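PDB 3TEF: Iron(III) ABC transporter, periplasmic iron-compound-binding protein from Vibrio cholerae, which probably binds iron-loaded catecholate siderophores in the periplasm and delivers them to an ABC transporter for import. Local coordinates for residues A32-G37 against A54-D59; G48-L53 against D256-Y261. One frame throughout, in Å; residues are numbered along the deposited sequence.

Contact 1 (A32-G37 against A54-D59)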
ATOM      1  N   ALA A  32       3.642  -6.444  -6.948  1.00 19.69           N
ATOM      2  CA  ALA A  32       4.009  -5.861  -8.235  1.00 19.72           C
ATOM      3  C   ALA A  32       4.968  -6.772  -8.999  1.00 20.73           C
ATOM      4  O   ALA A  32       4.836  -6.968 -10.210  1.00 24.90           O
ATOM      5  CB  ALA A  32       4.606  -4.455  -8.046  1.00 20.32           C
ATOM      6  N   ILE A  33       5.908  -7.369  -8.280  1.00 19.17           N
ATOM      7  CA  ILE A  33       6.894  -8.247  -8.908  1.00 21.68           C
ATOM      8  C   ILE A  33       6.221  -9.479  -9.532  1.00 22.72           C
ATOM      9  O   ILE A  33       6.424  -9.784 -10.706  1.00 24.99           O
ATOM     10  CB  ILE A  33       8.030  -8.615  -7.926  1.00 25.32           C
ATOM     11  CG1 ILE A  33       8.982  -7.415  -7.784  1.00 27.66           C
ATOM     12  CG2 ILE A  33       8.779  -9.842  -8.404  1.00 28.60           C
ATOM     13  CD1 ILE A  33      10.005  -7.536  -6.669  1.00 29.00           C
ATOM     14  N   ASP A  34       5.388 -10.157  -8.763  1.00 22.16           N
ATOM     15  CA  ASP A  34       4.650 -11.284  -9.309  1.00 25.46           C
ATOM     16  C   ASP A  34       3.729 -10.867 -10.464  1.00 26.34           C
ATOM     17  O   ASP A  34       3.655 -11.557 -11.477  1.00 25.81           O
ATOM     18  CB  ASP A  34       3.866 -11.997  -8.212  1.00 22.98           C
ATOM     19  CG  ASP A  34       3.053 -13.150  -8.751  1.00 27.14           C
ATOM     20  OD1 ASP A  34       3.633 -14.228  -8.969  1.00 27.26           O
ATOM     21  OD2 ASP A  34       1.843 -12.956  -8.962  1.00 28.40           O
ATOM     22  N   SER A  35       3.036  -9.740 -10.309  1.00 22.61           N
ATOM     23  CA  SER A  35       2.091  -9.261 -11.318  1.00 22.13           C
ATOM     24  C   SER A  35       2.746  -9.039 -12.682  1.00 25.12           C
ATOM     25  O   SER A  35       2.117  -9.261 -13.732  1.00 26.26           O
ATOM     26  CB  SER A  35       1.404  -7.972 -10.859  1.00 24.09           C
ATOM     27  OG  SER A  35       0.594  -8.205  -9.723  1.00 30.20           O
ATOM     28  N   PHE A  36       3.996  -8.594 -12.663  1.00 24.14           N
ATOM     29  CA  PHE A  36       4.741  -8.330 -13.894  1.00 27.33           C
ATOM     30  C   PHE A  36       5.503  -9.567 -14.386  1.00 30.92           C
ATOM     31  O   PHE A  36       6.281  -9.496 -15.335  1.00 32.09           O
ATOM     32  CB  PHE A  36       5.662  -7.105 -13.739  1.00 29.59           C
ATOM     33  CG  PHE A  36       4.927  -5.789 -13.792  1.00 28.57           C
ATOM     34  CD1 PHE A  36       4.138  -5.470 -14.891  1.00 32.62           C
ATOM     35  CD2 PHE A  36       5.023  -4.875 -12.756  1.00 27.07           C
ATOM     36  CE1 PHE A  36       3.455  -4.267 -14.942  1.00 31.17           C
ATOM     37  CE2 PHE A  36       4.339  -3.677 -12.795  1.00 26.92           C
ATOM     38  CZ  PHE A  36       3.560  -3.367 -13.893  1.00 29.46           C
ATOM     39  N   GLY A  37       5.257 -10.704 -13.738  1.00 27.69           N
ATOM     40  CA  GLY A  37       5.705 -11.981 -14.257  1.00 31.10           C
ATOM     41  C   GLY A  37       7.058 -12.461 -13.782  1.00 27.68           C
ATOM     42  O   GLY A  37       7.633 -13.377 -14.361  1.00 30.71           O
ATOM     43  N   ALA A  54      -0.898 -16.452  -2.680  1.00 18.29           N
ATOM     44  CA  ALA A  54      -0.892 -17.614  -1.796  1.00 18.18           C
ATOM     45  C   ALA A  54       0.258 -18.591  -2.026  1.00 16.74           C
ATOM     46  O   ALA A  54       0.719 -19.234  -1.078  1.00 20.71           O
ATOM     47  CB  ALA A  54      -2.244 -18.346  -1.877  1.00 19.56           C
ATOM     48  N   LYS A  55       0.714 -18.740  -3.264  1.00 16.25           N
ATOM     49  CA  LYS A  55       1.761 -19.720  -3.519  1.00 18.71           C
ATOM     50  C   LYS A  55       3.043 -19.395  -2.765  1.00 19.63           C
ATOM     51  O   LYS A  55       3.814 -20.289  -2.415  1.00 21.48           O
ATOM     52  CB  LYS A  55       2.048 -19.880  -5.016  1.00 22.84           C
ATOM     53  CG  LYS A  55       2.911 -18.799  -5.654  1.00 21.80           C
ATOM     54  CD  LYS A  55       3.274 -19.221  -7.072  1.00 26.33           C
ATOM     55  CE  LYS A  55       4.209 -18.247  -7.746  1.00 31.31           C
ATOM     56  NZ  LYS A  55       4.528 -18.632  -9.162  1.00 33.71           N
ATOM     57  N   TYR A  56       3.257 -18.107  -2.506  1.00 19.85           N
ATOM     58  CA  TYR A  56       4.465 -17.666  -1.816  1.00 20.26           C
ATOM     59  C   TYR A  56       4.429 -17.963  -0.324  1.00 22.31           C
ATOM     60  O   TYR A  56       5.407 -17.727   0.380  1.00 21.75           O
ATOM     61  CB  TYR A  56       4.713 -16.172  -2.087  1.00 18.37           C
ATOM     62  CG  TYR A  56       4.932 -15.895  -3.551  1.00 20.29           C
ATOM     63  CD1 TYR A  56       6.108 -16.292  -4.173  1.00 19.79           C
ATOM     64  CD2 TYR A  56       3.962 -15.249  -4.319  1.00 17.95           C
ATOM     65  CE1 TYR A  56       6.328 -16.060  -5.515  1.00 19.18           C
ATOM     66  CE2 TYR A  56       4.177 -15.002  -5.681  1.00 21.00           C
ATOM     67  CZ  TYR A  56       5.362 -15.414  -6.266  1.00 21.47           C
ATOM     68  OH  TYR A  56       5.597 -15.181  -7.604  1.00 25.20           O
ATOM     69  N   LYS A  57       3.313 -18.498   0.163  1.00 21.45           N
ATOM     70  CA  LYS A  57       3.229 -18.837   1.574  1.00 21.48           C
ATOM     71  C   LYS A  57       3.950 -20.146   1.871  1.00 24.70           C
ATOM     72  O   LYS A  57       4.309 -20.402   3.016  1.00 24.22           O
ATOM     73  CB  LYS A  57       1.786 -18.999   2.039  1.00 25.41           C
ATOM     74  CG  LYS A  57       0.897 -17.777   1.969  1.00 22.93           C
ATOM     75  CD  LYS A  57      -0.528 -18.263   2.130  1.00 29.05           C
ATOM     76  CE  LYS A  57      -1.406 -17.297   2.885  1.00 38.69           C
ATOM     77  NZ  LYS A  57      -2.819 -17.784   2.840  1.00 33.96           N
ATOM     78  N   SER A  58       4.160 -20.971   0.850  1.00 23.31           N
ATOM     79  CA  SER A  58       4.726 -22.304   1.086  1.00 24.06           C
ATOM     80  C   SER A  58       6.249 -22.335   1.173  1.00 27.11           C
ATOM     81  O   SER A  58       6.930 -21.378   0.795  1.00 22.56           O
ATOM     82  CB  SER A  58       4.252 -23.296   0.023  1.00 25.48           C
ATOM     83  OG  SER A  58       5.136 -23.307  -1.078  1.00 26.18           O
ATOM     84  N   ASP A  59       6.767 -23.460   1.662  1.00 25.61           N
ATOM     85  CA  ASP A  59       8.207 -23.681   1.796  1.00 24.41           C
ATOM     86  C   ASP A  59       8.899 -23.850   0.454  1.00 26.16           C
ATOM     87  O   ASP A  59      10.114 -24.024   0.414  1.00 30.19           O
ATOM     88  CB  ASP A  59       8.489 -24.943   2.610  1.00 32.81           C
ATOM     89  CG  ASP A  59       8.109 -24.801   4.060  1.00 41.62           C
ATOM     90  OD1 ASP A  59       8.077 -23.652   4.555  1.00 41.41           O
ATOM     91  OD2 ASP A  59       7.847 -25.842   4.703  1.00 46.33           O
TER
HETATM   92  O   HOH W   1       2.553 -16.320  -9.933  1.00 35.30           O
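Tyr56 and Asp34 illustrate how one buried phenol can tie a loop to the last turn of a helix. The hydrogen bond comes first: Tyr56 OH donates to Asp34 OD1 over 2.6 Å, meeting the oxygen on its anti side, 26° out of the carboxylate plane. The carboxylate stands at the rim of the phenol, its plane turned 82° from that of the ring, and CE2 and CZ of Tyr56 both lie 3.4 Å from Asp34 OD1. With CG of Asp34 anti to the backbone N (chi1 178°), the acid group reaches across from the helix to the tyrosine.

Charge adds a looser element. Lys55 NZ stays 4.5 Å from Asp34 OD1, beyond a salt bridge, and a water closes the gap by donating to Asp34 OD1 and accepting from Lys55 NZ at 3.1 Å. OD1 thus takes two donors, and the nearby ammonium would tend to favour the charged carboxylate. Within 54-59 itself, Lys55 CG lies 3.9 Å above the centre of the Tyr56 ring, covering one face of the phenol.

Just beyond Asp34 the helix ends in a Schellman motif, with Gly37 as its C-prime residue. On its other flanks helix 27-35 meets helices 113-128 and 267-279, while the 3-10 segment 54-57, in the loop following strand 42-43, brings Tyr56 against Pro40 and Tyr61.

Contact 2 (G48-L53 against D256-Y261)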
ATOM      1  N   GLY A  48      -0.927 -12.672   7.166  1.00 25.29           N
ATOM      2  CA  GLY A  48      -1.963 -11.980   6.423  1.00 26.17           C
ATOM      3  C   GLY A  48      -1.761 -11.867   4.920  1.00 25.06           C
ATOM      4  O   GLY A  48      -2.487 -11.126   4.250  1.00 24.38           O
ATOM      5  N   THR A  49      -0.796 -12.601   4.379  1.00 20.38           N
ATOM      6  CA  THR A  49      -0.570 -12.600   2.932  1.00 21.59           C
ATOM      7  C   THR A  49      -1.887 -12.816   2.161  1.00 21.07           C
ATOM      8  O   THR A  49      -2.670 -13.713   2.510  1.00 23.50           O
ATOM      9  CB  THR A  49       0.473 -13.661   2.561  1.00 23.45           C
ATOM     10  OG1 THR A  49       1.751 -13.254   3.073  1.00 25.43           O
ATOM     11  CG2 THR A  49       0.569 -13.843   1.058  1.00 21.35           C
ATOM     12  N   PRO A  50      -2.158 -11.977   1.136  1.00 18.85           N
ATOM     13  CA  PRO A  50      -3.433 -12.033   0.417  1.00 21.05           C
ATOM     14  C   PRO A  50      -3.531 -13.266  -0.481  1.00 20.66           C
ATOM     15  O   PRO A  50      -2.515 -13.814  -0.933  1.00 20.82           O
ATOM     16  CB  PRO A  50      -3.429 -10.754  -0.433  1.00 20.74           C
ATOM     17  CG  PRO A  50      -1.957 -10.475  -0.664  1.00 19.81           C
ATOM     18  CD  PRO A  50      -1.261 -10.918   0.611  1.00 19.92           C
ATOM     19  N   ASP A  51      -4.762 -13.695  -0.737  1.00 19.60           N
ATOM     20  CA  ASP A  51      -4.983 -14.864  -1.569  1.00 23.75           C
ATOM     21  C   ASP A  51      -4.238 -14.820  -2.889  1.00 19.51           C
ATOM     22  O   ASP A  51      -3.702 -15.835  -3.310  1.00 20.10           O
ATOM     23  CB  ASP A  51      -6.475 -15.065  -1.842  1.00 23.90           C
ATOM     24  CG  ASP A  51      -7.191 -15.700  -0.679  1.00 29.78           C
ATOM     25  OD1 ASP A  51      -6.513 -16.168   0.259  1.00 29.98           O
ATOM     26  OD2 ASP A  51      -8.443 -15.741  -0.717  1.00 35.31           O
ATOM     27  N   TYR A  52      -4.188 -13.664  -3.546  1.00 20.16           N
ATOM     28  CA  TYR A  52      -3.585 -13.628  -4.873  1.00 21.41           C
ATOM     29  C   TYR A  52      -2.077 -13.906  -4.871  1.00 21.63           C
ATOM     30  O   TYR A  52      -1.479 -14.055  -5.941  1.00 22.27           O
ATOM     31  CB  TYR A  52      -3.928 -12.340  -5.647  1.00 20.60           C
ATOM     32  CG  TYR A  52      -3.427 -11.041  -5.016  1.00 19.36           C
ATOM     33  CD1 TYR A  52      -2.148 -10.568  -5.276  1.00 22.14           C
ATOM     34  CD2 TYR A  52      -4.252 -10.302  -4.173  1.00 21.59           C
ATOM     35  CE1 TYR A  52      -1.694  -9.383  -4.698  1.00 19.34           C
ATOM     36  CE2 TYR A  52      -3.816  -9.116  -3.603  1.00 21.26           C
ATOM     37  CZ  TYR A  52      -2.539  -8.670  -3.869  1.00 21.57           C
ATOM     38  OH  TYR A  52      -2.108  -7.491  -3.291  1.00 22.49           O
ATOM     39  N   LEU A  53      -1.477 -13.984  -3.679  1.00 20.66           N
ATOM     40  CA  LEU A  53      -0.057 -14.331  -3.532  1.00 17.25           C
ATOM     41  C   LEU A  53       0.140 -15.625  -2.731  1.00 18.92           C
ATOM     42  O   LEU A  53       1.219 -15.894  -2.206  1.00 17.42           O
ATOM     43  CB  LEU A  53       0.740 -13.171  -2.854  1.00 14.21           C
ATOM     44  CG  LEU A  53       0.722 -11.854  -3.634  1.00 19.64           C
ATOM     45  CD1 LEU A  53       1.314 -10.731  -2.774  1.00 20.13           C
ATOM     46  CD2 LEU A  53       1.483 -11.981  -4.954  1.00 19.12           C
ATOM     47  N   ASP A 256     -10.361  -2.268   1.390  1.00 21.81           N
ATOM     48  CA  ASP A 256      -9.643  -3.537   1.446  1.00 24.44           C
ATOM     49  C   ASP A 256      -8.337  -3.322   2.202  1.00 23.33           C
ATOM     50  O   ASP A 256      -7.477  -2.553   1.783  1.00 21.66           O
ATOM     51  CB  ASP A 256      -9.355  -4.056   0.040  1.00 23.69           C
ATOM     52  CG  ASP A 256      -8.718  -5.433   0.054  1.00 28.70           C
ATOM     53  OD1 ASP A 256      -9.459  -6.439   0.088  1.00 31.08           O
ATOM     54  OD2 ASP A 256      -7.479  -5.516   0.045  1.00 23.50           O
ATOM     55  N   VAL A 257      -8.186  -3.990   3.334  1.00 20.75           N
ATOM     56  CA  VAL A 257      -7.041  -3.700   4.191  1.00 26.45           C
ATOM     57  C   VAL A 257      -5.710  -4.081   3.547  1.00 22.28           C
ATOM     58  O   VAL A 257      -4.745  -3.329   3.633  1.00 21.85           O
ATOM     59  CB  VAL A 257      -7.168  -4.376   5.562  1.00 26.77           C
ATOM     60  CG1 VAL A 257      -5.951  -4.031   6.422  1.00 28.52           C
ATOM     61  CG2 VAL A 257      -8.443  -3.924   6.233  1.00 28.65           C
ATOM     62  N   ASN A 258      -5.653  -5.236   2.893  1.00 20.81           N
ATOM     63  CA  ASN A 258      -4.435  -5.602   2.188  1.00 20.68           C
ATOM     64  C   ASN A 258      -4.034  -4.541   1.163  1.00 18.55           C
ATOM     65  O   ASN A 258      -2.885  -4.109   1.110  1.00 19.45           O
ATOM     66  CB  ASN A 258      -4.585  -6.946   1.474  1.00 21.95           C
ATOM     67  CG  ASN A 258      -3.391  -7.257   0.595  1.00 20.18           C
ATOM     68  OD1 ASN A 258      -2.319  -7.596   1.097  1.00 22.43           O
ATOM     69  ND2 ASN A 258      -3.556  -7.096  -0.722  1.00 20.25           N
ATOM     70  N   ALA A 259      -4.991  -4.128   0.344  1.00 21.30           N
ATOM     71  CA  ALA A 259      -4.673  -3.252  -0.770  1.00 18.67           C
ATOM     72  C   ALA A 259      -4.182  -1.883  -0.301  1.00 20.00           C
ATOM     73  O   ALA A 259      -3.252  -1.336  -0.885  1.00 21.44           O
ATOM     74  CB  ALA A 259      -5.864  -3.082  -1.690  1.00 20.81           C
ATOM     75  N   TRP A 260      -4.829  -1.331   0.728  1.00 20.13           N
ATOM     76  CA  TRP A 260      -4.552   0.051   1.154  1.00 19.35           C
ATOM     77  C   TRP A 260      -3.447   0.186   2.196  1.00 20.69           C
ATOM     78  O   TRP A 260      -2.775   1.219   2.264  1.00 21.53           O
ATOM     79  CB  TRP A 260      -5.823   0.709   1.707  1.00 22.64           C
ATOM     80  CG  TRP A 260      -6.889   0.973   0.674  1.00 20.95           C
ATOM     81  CD1 TRP A 260      -7.780   0.065   0.169  1.00 22.26           C
ATOM     82  CD2 TRP A 260      -7.200   2.227   0.046  1.00 22.12           C
ATOM     83  NE1 TRP A 260      -8.603   0.669  -0.746  1.00 23.29           N
ATOM     84  CE2 TRP A 260      -8.270   1.998  -0.837  1.00 21.63           C
ATOM     85  CE3 TRP A 260      -6.656   3.517   0.130  1.00 24.65           C
ATOM     86  CZ2 TRP A 260      -8.823   3.010  -1.626  1.00 23.60           C
ATOM     87  CZ3 TRP A 260      -7.210   4.519  -0.641  1.00 25.94           C
ATOM     88  CH2 TRP A 260      -8.280   4.261  -1.510  1.00 22.66           C
ATOM     89  N   TYR A 261      -3.262  -0.853   3.001  1.00 20.18           N
ATOM     90  CA  TYR A 261      -2.415  -0.745   4.178  1.00 21.36           C
ATOM     91  C   TYR A 261      -1.181  -1.657   4.110  1.00 20.97           C
ATOM     92  O   TYR A 261      -0.080  -1.261   4.477  1.00 22.43           O
ATOM     93  CB  TYR A 261      -3.257  -1.040   5.426  1.00 22.09           C
ATOM     94  CG  TYR A 261      -2.489  -0.929   6.724  1.00 24.89           C
ATOM     95  CD1 TYR A 261      -2.085   0.308   7.210  1.00 25.58           C
ATOM     96  CD2 TYR A 261      -2.177  -2.063   7.460  1.00 25.58           C
ATOM     97  CE1 TYR A 261      -1.374   0.410   8.407  1.00 27.72           C
ATOM     98  CE2 TYR A 261      -1.471  -1.973   8.660  1.00 28.90           C
ATOM     99  CZ  TYR A 261      -1.078  -0.738   9.121  1.00 29.99           C
ATOM    100  OH  TYR A 261      -0.383  -0.656  10.306  1.00 34.54           O
TER
HETATM  101  O   HOH W   2      -2.554  -8.432   3.828  1.00 28.88           O
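Pro50 and Tyr52 both meet the amide of Asn258, joining a loop of the lobe built on parallel strands to helix 257-262, which follows strand 252-254 of the mixed sheet. Gly48 joins in through water, which donates both to Gly48 O, at 2.7 Å, and to Asn258 OD1, at 2.9 Å. Two residues on, Pro50 brings its ring across the Asn258 amide, the two side chains meeting at about a right angle. CB of Pro50 lies 3.6 Å from Asn258 CG, whereas CG of Pro50 approaches Asn258 OD1 to 3.4 Å. The same Pro50 CG sits over one face of the Tyr52 ring, offset toward its rim, so the proline packs beside the phenol-amide bond and touches both groups.

Tyr52 supplies the direct polar link. Its CG lies between the backbone N and the carbonyl carbon (chi1 62°), a rotamer that folds the ring back over Pro50 and sends the hydroxyl to the helix. Asn258 ND2 donates to Tyr52 OH at 3.0 Å, with an N-H...O angle of 148°. The hydroxyl is only 3° out of the amide plane.

At the start of the helix, Asp256 is the N-cap, its OD2 accepting from Ala259 N through the anti lone pair. A weak bond to Asp31 OD2 probably draws the phenol's proton, leaving its oxygen to accept from ND2, consistent with OD1 turned to the water. Asn258 thus carries both polar links, one direct and one water-bridged.

In the fold
The two contacts share one loop, the connection between strand 42-43 and helix 72-77. Contact 1 ties it to helix 27-35 within the same lobe; contact 2 ties it to helix 257-262, after a strand of the other lobe's sheet, the lobes probably being linked by the long helix 131-154, as in this family. Their centres lie about 12 Å apart, and they touch where Asp34 CB packs on Leu53 CD2 at 4.0 Å. Contact 1 is partly buried and uses an acid, with a lysine held through water; contact 2 lies at the surface and relies on a neutral amide and a proline. A tyrosine hydroxyl makes each direct bond, as donor in contact 1 and acceptor in contact 2.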